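PDB 3PEF: 6-phosphogluconate dehydrogenase, NAD-binding from Geobacter metallireducens, which probably reduces succinic semialdehyde to gamma-hydroxybutyrate with NADPH, as a member of the beta-hydroxyacid dehydrogenase family. Local coordinates for residues Ser1-Gly13 / Leu20-Arg32. The protein carries 2 engineered substitutions. Residues are numbered along the deposited sequence; the frame is centred on the assembly and turned at random.
Engineered in segment 1-13: S1 (natural residue Met). With NAP (NADP nicotinamide-adenine-dinucleotide phosphate), chain I.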
loop_
_atom_site.group_PDB
_atom_site.type_symbol
_atom_site.label_atom_id
_atom_site.label_comp_id
_atom_site.label_asym_id
_atom_site.label_seq_id
_atom_site.Cartn_x
_atom_site.Cartn_y
_atom_site.Cartn_z
ATOM N N SER A 1 -15.709 -14.874 47.536
ATOM C CA SER A 1 -15.479 -13.987 48.677
ATOM C C SER A 1 -14.851 -12.670 48.238
ATOM O O SER A 1 -15.354 -11.593 48.557
ATOM C CB SER A 1 -14.577 -14.669 49.707
ATOM O OG SER A 1 -14.233 -13.775 50.752
ATOM N N GLN A 2 -13.737 -12.789 47.522
ATOM C CA GLN A 2 -13.017 -11.678 46.905
ATOM C C GLN A 2 -13.890 -10.502 46.465
ATOM O O GLN A 2 -14.957 -10.689 45.885
ATOM C CB GLN A 2 -12.278 -12.199 45.668
ATOM C CG GLN A 2 -10.939 -12.848 45.937
ATOM C CD GLN A 2 -9.792 -11.895 45.671
ATOM O OE1 GLN A 2 -8.651 -12.314 45.471
ATOM N NE2 GLN A 2 -10.094 -10.600 45.654
ATOM N N LYS A 3 -13.409 -9.288 46.710
ATOM C CA LYS A 3 -14.086 -8.079 46.243
ATOM C C LYS A 3 -13.315 -7.439 45.091
ATOM O O LYS A 3 -12.131 -7.130 45.241
ATOM C CB LYS A 3 -14.214 -7.096 47.404
ATOM C CG LYS A 3 -14.983 -5.826 47.100
ATOM C CD LYS A 3 -15.186 -5.035 48.399
ATOM C CE LYS A 3 -15.864 -3.698 48.161
ATOM N NZ LYS A 3 -17.258 -3.858 47.684
ATOM N N PHE A 4 -13.984 -7.254 43.946
ATOM C CA PHE A 4 -13.395 -6.597 42.770
ATOM C C PHE A 4 -14.245 -5.440 42.243
ATOM O O PHE A 4 -15.474 -5.505 42.267
ATOM C CB PHE A 4 -13.219 -7.583 41.604
ATOM C CG PHE A 4 -12.239 -8.691 41.869
ATOM C CD1 PHE A 4 -10.890 -8.412 42.048
ATOM C CD2 PHE A 4 -12.655 -10.012 41.887
ATOM C CE1 PHE A 4 -9.970 -9.434 42.266
ATOM C CE2 PHE A 4 -11.736 -11.054 42.110
ATOM C CZ PHE A 4 -10.402 -10.759 42.306
ATOM N N GLY A 5 -13.582 -4.401 41.742
ATOM C CA GLY A 5 -14.253 -3.357 40.982
ATOM C C GLY A 5 -14.212 -3.676 39.490
ATOM O O GLY A 5 -13.279 -4.328 39.017
ATOM N N PHE A 6 -15.217 -3.238 38.735
ATOM C CA PHE A 6 -15.147 -3.382 37.284
ATOM C C PHE A 6 -15.733 -2.172 36.562
ATOM O O PHE A 6 -16.866 -1.754 36.807
ATOM C CB PHE A 6 -15.776 -4.694 36.787
ATOM C CG PHE A 6 -15.165 -5.213 35.495
ATOM C CD1 PHE A 6 -14.431 -6.400 35.482
ATOM C CD2 PHE A 6 -15.326 -4.518 34.301
ATOM C CE1 PHE A 6 -13.865 -6.887 34.308
ATOM C CE2 PHE A 6 -14.750 -4.983 33.119
ATOM C CZ PHE A 6 -14.024 -6.175 33.112
ATOM N N ILE A 7 -14.934 -1.631 35.655
ATOM C CA ILE A 7 -15.246 -0.412 34.943
ATOM C C ILE A 7 -15.243 -0.690 33.454
ATOM O O ILE A 7 -14.240 -1.131 32.901
ATOM C CB ILE A 7 -14.182 0.657 35.256
ATOM C CG1 ILE A 7 -14.437 1.230 36.660
ATOM C CG2 ILE A 7 -14.167 1.737 34.187
ATOM C CD1 ILE A 7 -13.362 2.140 37.167
ATOM N N GLY A 8 -16.362 -0.424 32.797
ATOM C CA GLY A 8 -16.446 -0.654 31.367
ATOM C C GLY A 8 -17.180 -1.948 31.098
ATOM O O GLY A 8 -16.627 -3.034 31.241
ATOM N N LEU A 9 -18.444 -1.837 30.716
ATOM C CA LEU A 9 -19.260 -3.031 30.574
ATOM C C LEU A 9 -19.701 -3.215 29.129
ATOM O O LEU A 9 -20.879 -3.470 28.842
ATOM C CB LEU A 9 -20.462 -2.967 31.519
ATOM C CG LEU A 9 -20.113 -2.745 33.001
ATOM C CD1 LEU A 9 -21.383 -2.590 33.852
ATOM C CD2 LEU A 9 -19.247 -3.896 33.522
ATOM N N GLY A 10 -18.753 -3.087 28.213
ATOM C CA GLY A 10 -19.062 -3.331 26.818
ATOM C C GLY A 10 -19.088 -4.820 26.527
ATOM O O GLY A 10 -19.268 -5.645 27.429
ATOM N N ILE A 11 -18.902 -5.169 25.260
ATOM C CA ILE A 11 -18.898 -6.565 24.845
ATOM C C ILE A 11 -17.989 -7.412 25.720
ATOM O O ILE A 11 -18.426 -8.429 26.252
ATOM C CB ILE A 11 -18.481 -6.692 23.360
ATOM C CG1 ILE A 11 -19.590 -6.096 22.474
ATOM C CG2 ILE A 11 -18.142 -8.156 23.024
ATOM C CD1 ILE A 11 -19.233 -5.979 20.987
ATOM N N MET A 12 -16.734 -6.993 25.882
ATOM C CA MET A 12 -15.764 -7.760 26.690
ATOM C C MET A 12 -15.975 -7.598 28.202
ATOM O O MET A 12 -16.039 -8.581 28.955
ATOM C CB MET A 12 -14.317 -7.375 26.323
ATOM C CG MET A 12 -13.973 -7.556 24.839
ATOM S SD MET A 12 -13.915 -9.316 24.421
ATOM C CE MET A 12 -12.377 -9.779 25.233
ATOM N N GLY A 13 -16.077 -6.357 28.654
ATOM C CA GLY A 13 -16.185 -6.091 30.082
ATOM C C GLY A 13 -17.390 -6.760 30.740
ATOM O O GLY A 13 -17.279 -7.307 31.827
ATOM N N LEU A 20 -16.617 -12.987 36.996
ATOM C CA LEU A 20 -16.263 -12.708 38.382
ATOM C C LEU A 20 -17.492 -12.895 39.273
ATOM O O LEU A 20 -17.415 -13.513 40.326
ATOM C CB LEU A 20 -15.689 -11.289 38.540
ATOM C CG LEU A 20 -14.377 -10.967 37.810
ATOM C CD1 LEU A 20 -13.977 -9.501 38.005
ATOM C CD2 LEU A 20 -13.249 -11.884 38.261
ATOM N N VAL A 21 -18.634 -12.371 38.846
ATOM C CA VAL A 21 -19.864 -12.569 39.608
ATOM C C VAL A 21 -20.267 -14.058 39.695
ATOM O O VAL A 21 -20.618 -14.549 40.770
ATOM C CB VAL A 21 -21.032 -11.707 39.071
ATOM C CG1 VAL A 21 -22.318 -12.029 39.838
ATOM C CG2 VAL A 21 -20.685 -10.215 39.187
ATOM N N LYS A 22 -20.210 -14.778 38.579
ATOM C CA LYS A 22 -20.528 -16.210 38.615
ATOM C C LYS A 22 -19.590 -16.981 39.548
ATOM O O LYS A 22 -19.971 -18.000 40.113
ATOM C CB LYS A 22 -20.480 -16.834 37.215
ATOM C CG LYS A 22 -21.848 -17.214 36.645
ATOM C CD LYS A 22 -22.763 -16.008 36.461
ATOM C CE LYS A 22 -22.937 -15.648 34.984
ATOM N NZ LYS A 22 -23.733 -16.658 34.228
ATOM N N ALA A 23 -18.363 -16.493 39.694
ATOM C CA ALA A 23 -17.352 -17.160 40.514
ATOM C C ALA A 23 -17.526 -16.862 41.990
ATOM O O ALA A 23 -16.730 -17.309 42.819
ATOM C CB ALA A 23 -15.953 -16.745 40.071
ATOM N N GLY A 24 -18.536 -16.071 42.324
ATOM C CA GLY A 24 -18.837 -15.813 43.721
ATOM C C GLY A 24 -18.144 -14.582 44.278
ATOM O O GLY A 24 -18.226 -14.320 45.472
ATOM N N CYS A 25 -17.466 -13.823 43.422
ATOM C CA CYS A 25 -16.878 -12.564 43.860
ATOM C C CYS A 25 -17.944 -11.536 44.186
ATOM O O CYS A 25 -19.063 -11.595 43.690
ATOM C CB CYS A 25 -15.959 -11.987 42.791
ATOM S SG CYS A 25 -14.543 -13.037 42.388
ATOM N N SER A 26 -17.579 -10.600 45.045
ATOM C CA SER A 26 -18.395 -9.438 45.316
ATOM C C SER A 26 -17.901 -8.346 44.361
ATOM O O SER A 26 -16.767 -7.899 44.481
ATOM C CB SER A 26 -18.221 -9.038 46.785
ATOM O OG SER A 26 -18.721 -7.744 47.032
ATOM N N VAL A 27 -18.732 -7.950 43.393
ATOM C CA VAL A 27 -18.286 -7.059 42.312
ATOM C C VAL A 27 -19.069 -5.733 42.289
ATOM O O VAL A 27 -20.310 -5.725 42.276
ATOM C CB VAL A 27 -18.392 -7.757 40.916
ATOM C CG1 VAL A 27 -17.771 -6.904 39.834
ATOM C CG2 VAL A 27 -17.699 -9.132 40.930
ATOM N N THR A 28 -18.330 -4.628 42.316
ATOM C CA THR A 28 -18.874 -3.267 42.205
ATOM C C THR A 28 -18.582 -2.807 40.777
ATOM O O THR A 28 -17.440 -2.894 40.312
ATOM C CB THR A 28 -18.193 -2.288 43.217
ATOM O OG1 THR A 28 -18.434 -2.723 44.561
ATOM C CG2 THR A 28 -18.711 -0.862 43.051
ATOM N N ILE A 29 -19.607 -2.353 40.063
ATOM C CA ILE A 29 -19.451 -2.092 38.635
ATOM C C ILE A 29 -19.903 -0.702 38.247
ATOM O O ILE A 29 -20.711 -0.082 38.947
ATOM C CB ILE A 29 -20.229 -3.117 37.786
ATOM C CG1 ILE A 29 -21.734 -2.979 38.038
ATOM C CG2 ILE A 29 -19.740 -4.543 38.103
ATOM C CD1 ILE A 29 -22.561 -4.063 37.371
ATOM N N TRP A 30 -19.371 -0.232 37.121
ATOM C CA TRP A 30 -19.702 1.073 36.558
ATOM C C TRP A 30 -19.547 1.066 35.041
ATOM O O TRP A 30 -18.604 0.494 34.499
ATOM C CB TRP A 30 -18.786 2.170 37.107
ATOM C CG TRP A 30 -19.074 3.525 36.497
ATOM C CD1 TRP A 30 -19.979 4.446 36.947
ATOM C CD2 TRP A 30 -18.472 4.096 35.326
ATOM N NE1 TRP A 30 -19.965 5.561 36.145
ATOM C CE2 TRP A 30 -19.057 5.369 35.136
ATOM C CE3 TRP A 30 -17.504 3.651 34.415
ATOM C CZ2 TRP A 30 -18.693 6.213 34.076
ATOM C CZ3 TRP A 30 -17.140 4.490 33.356
ATOM C CH2 TRP A 30 -17.736 5.758 33.196
ATOM N N ASN A 31 -20.467 1.729 34.357
ATOM C CA ASN A 31 -20.338 1.927 32.926
ATOM C C ASN A 31 -20.850 3.311 32.609
ATOM O O ASN A 31 -21.788 3.773 33.260
ATOM C CB ASN A 31 -21.163 0.899 32.139
ATOM C CG ASN A 31 -20.852 0.934 30.637
ATOM O OD1 ASN A 31 -19.714 0.706 30.234
ATOM N ND2 ASN A 31 -21.860 1.239 29.810
ATOM N N ARG A 32 -20.250 3.961 31.615
ATOM C CA ARG A 32 -20.703 5.284 31.174
ATOM C C ARG A 32 -22.188 5.250 30.896
ATOM O O ARG A 32 -22.914 6.135 31.349
ATOM C CB ARG A 32 -19.968 5.769 29.917
ATOM C CG ARG A 32 -20.548 7.070 29.346
ATOM C CD ARG A 32 -19.811 7.507 28.071
ATOM N NE ARG A 32 -19.795 6.461 27.040
ATOM C CZ ARG A 32 -19.237 6.605 25.836
ATOM N NH1 ARG A 32 -18.639 7.747 25.525
ATOM N NH2 ARG A 32 -19.274 5.611 24.948
HETATM P PA NAP I . -17.352 -2.128 23.269
HETATM O O1A NAP I . -17.607 -1.110 22.225
HETATM O O2A NAP I . -18.401 -3.154 23.416
HETATM O O5B NAP I . -17.114 -1.416 24.683
HETATM C C5B NAP I . -16.429 -0.196 24.765
HETATM C C4B NAP I . -16.528 0.263 26.209
HETATM O O4B NAP I . -15.814 1.474 26.341
HETATM C C3B NAP I . -17.972 0.562 26.600
HETATM O O3B NAP I . -18.089 0.188 27.953
HETATM C C2B NAP I . -18.039 2.071 26.485
HETATM O O2B NAP I . -19.005 2.689 27.296
HETATM C C1B NAP I . -16.643 2.422 26.967
HETATM N N9A NAP I . -16.288 3.801 26.601
HETATM C C8A NAP I . -16.030 4.271 25.337
HETATM N N7A NAP I . -15.757 5.593 25.425
HETATM C C5A NAP I . -15.850 5.966 26.717
HETATM C C6A NAP I . -15.651 7.187 27.341
HETATM N N6A NAP I . -15.323 8.253 26.623
HETATM N N1A NAP I . -15.817 7.281 28.697
HETATM C C2A NAP I . -16.162 6.162 29.434
HETATM N N3A NAP I . -16.348 4.944 28.806
HETATM C C4A NAP I . -16.186 4.852 27.470
HETATM O O3 NAP I . -15.972 -2.822 22.886
HETATM P PN NAP I . -15.207 -4.036 23.557
HETATM O O1N NAP I . -14.929 -5.058 22.534
HETATM O O2N NAP I . -15.854 -4.447 24.818
HETATM O O5D NAP I . -13.871 -3.179 23.834
HETATM C C5D NAP I . -13.266 -3.028 25.091
HETATM C C4D NAP I . -11.758 -3.113 24.863
HETATM O O4D NAP I . -11.336 -4.437 24.636
HETATM C C3D NAP I . -11.329 -2.370 23.614
HETATM O O3D NAP I . -10.094 -1.770 23.944
HETATM C C2D NAP I . -11.156 -3.455 22.562
HETATM O O2D NAP I . -10.212 -3.066 21.604
HETATM C C1D NAP I . -10.613 -4.565 23.427
HETATM N N1N NAP I . -10.770 -5.958 22.953
HETATM C C2N NAP I . -11.893 -6.350 22.287
HETATM C C3N NAP I . -12.051 -7.677 21.895
HETATM C C7N NAP I . -13.310 -8.114 21.208
HETATM O O7N NAP I . -13.240 -9.271 20.450
HETATM N N7N NAP I . -14.463 -7.427 21.287
HETATM C C4N NAP I . -11.060 -8.622 22.182
HETATM C C5N NAP I . -9.931 -8.215 22.889
HETATM C C6N NAP I . -9.800 -6.884 23.286
HETATM P P2B NAP I . -20.560 2.799 26.824
HETATM O O1X NAP I . -21.151 3.937 27.643
HETATM O O2X NAP I . -20.595 3.100 25.361
HETATM O O3X NAP I . -21.263 1.496 27.086
#
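N31 OD1 is gripped twice: L9 N donates to it over 2.9 Å, nearly straight but 49° out of the plane of the side-chain amide, and the ribose hydroxyl O3B of NADP+ donates from 2.8 Å. The amide's other end, ND2, bonds phosphate oxygen O3X of NADP+ at 2.8 Å and also S33 O, which together fix its rotation; CG, anti to the backbone N (chi1 -170°), puts the amide between the L9 loop and the cofactor. With an alanine in its place, L9 N and the ribose hydroxyl would probably lose this shared acceptor, and the 2'-phosphate one donor. R32 lays its guanidinium over the adenine while NE and NH2 hold the same phosphate. In the glycine-rich turn, the amides of I11 and M12 each bond a diphosphate oxygen. Behind this site, strands 3-7 and 26-30 run parallel, joined by six backbone hydrogen bonds, from S26 N to Q2 O at one end to G8 N to W30 O at the other. C25 SG meets the F4 ring edge in plane, 3.4 Å from CE2, and L20 CD1 approaches the F6 edge. This is the first beta-alpha-beta unit of a Rossmann fold: helix 11-22 connects the two strands, strand 60-63 flanks 3-7, and helix 141-154 packs against F6 and L20.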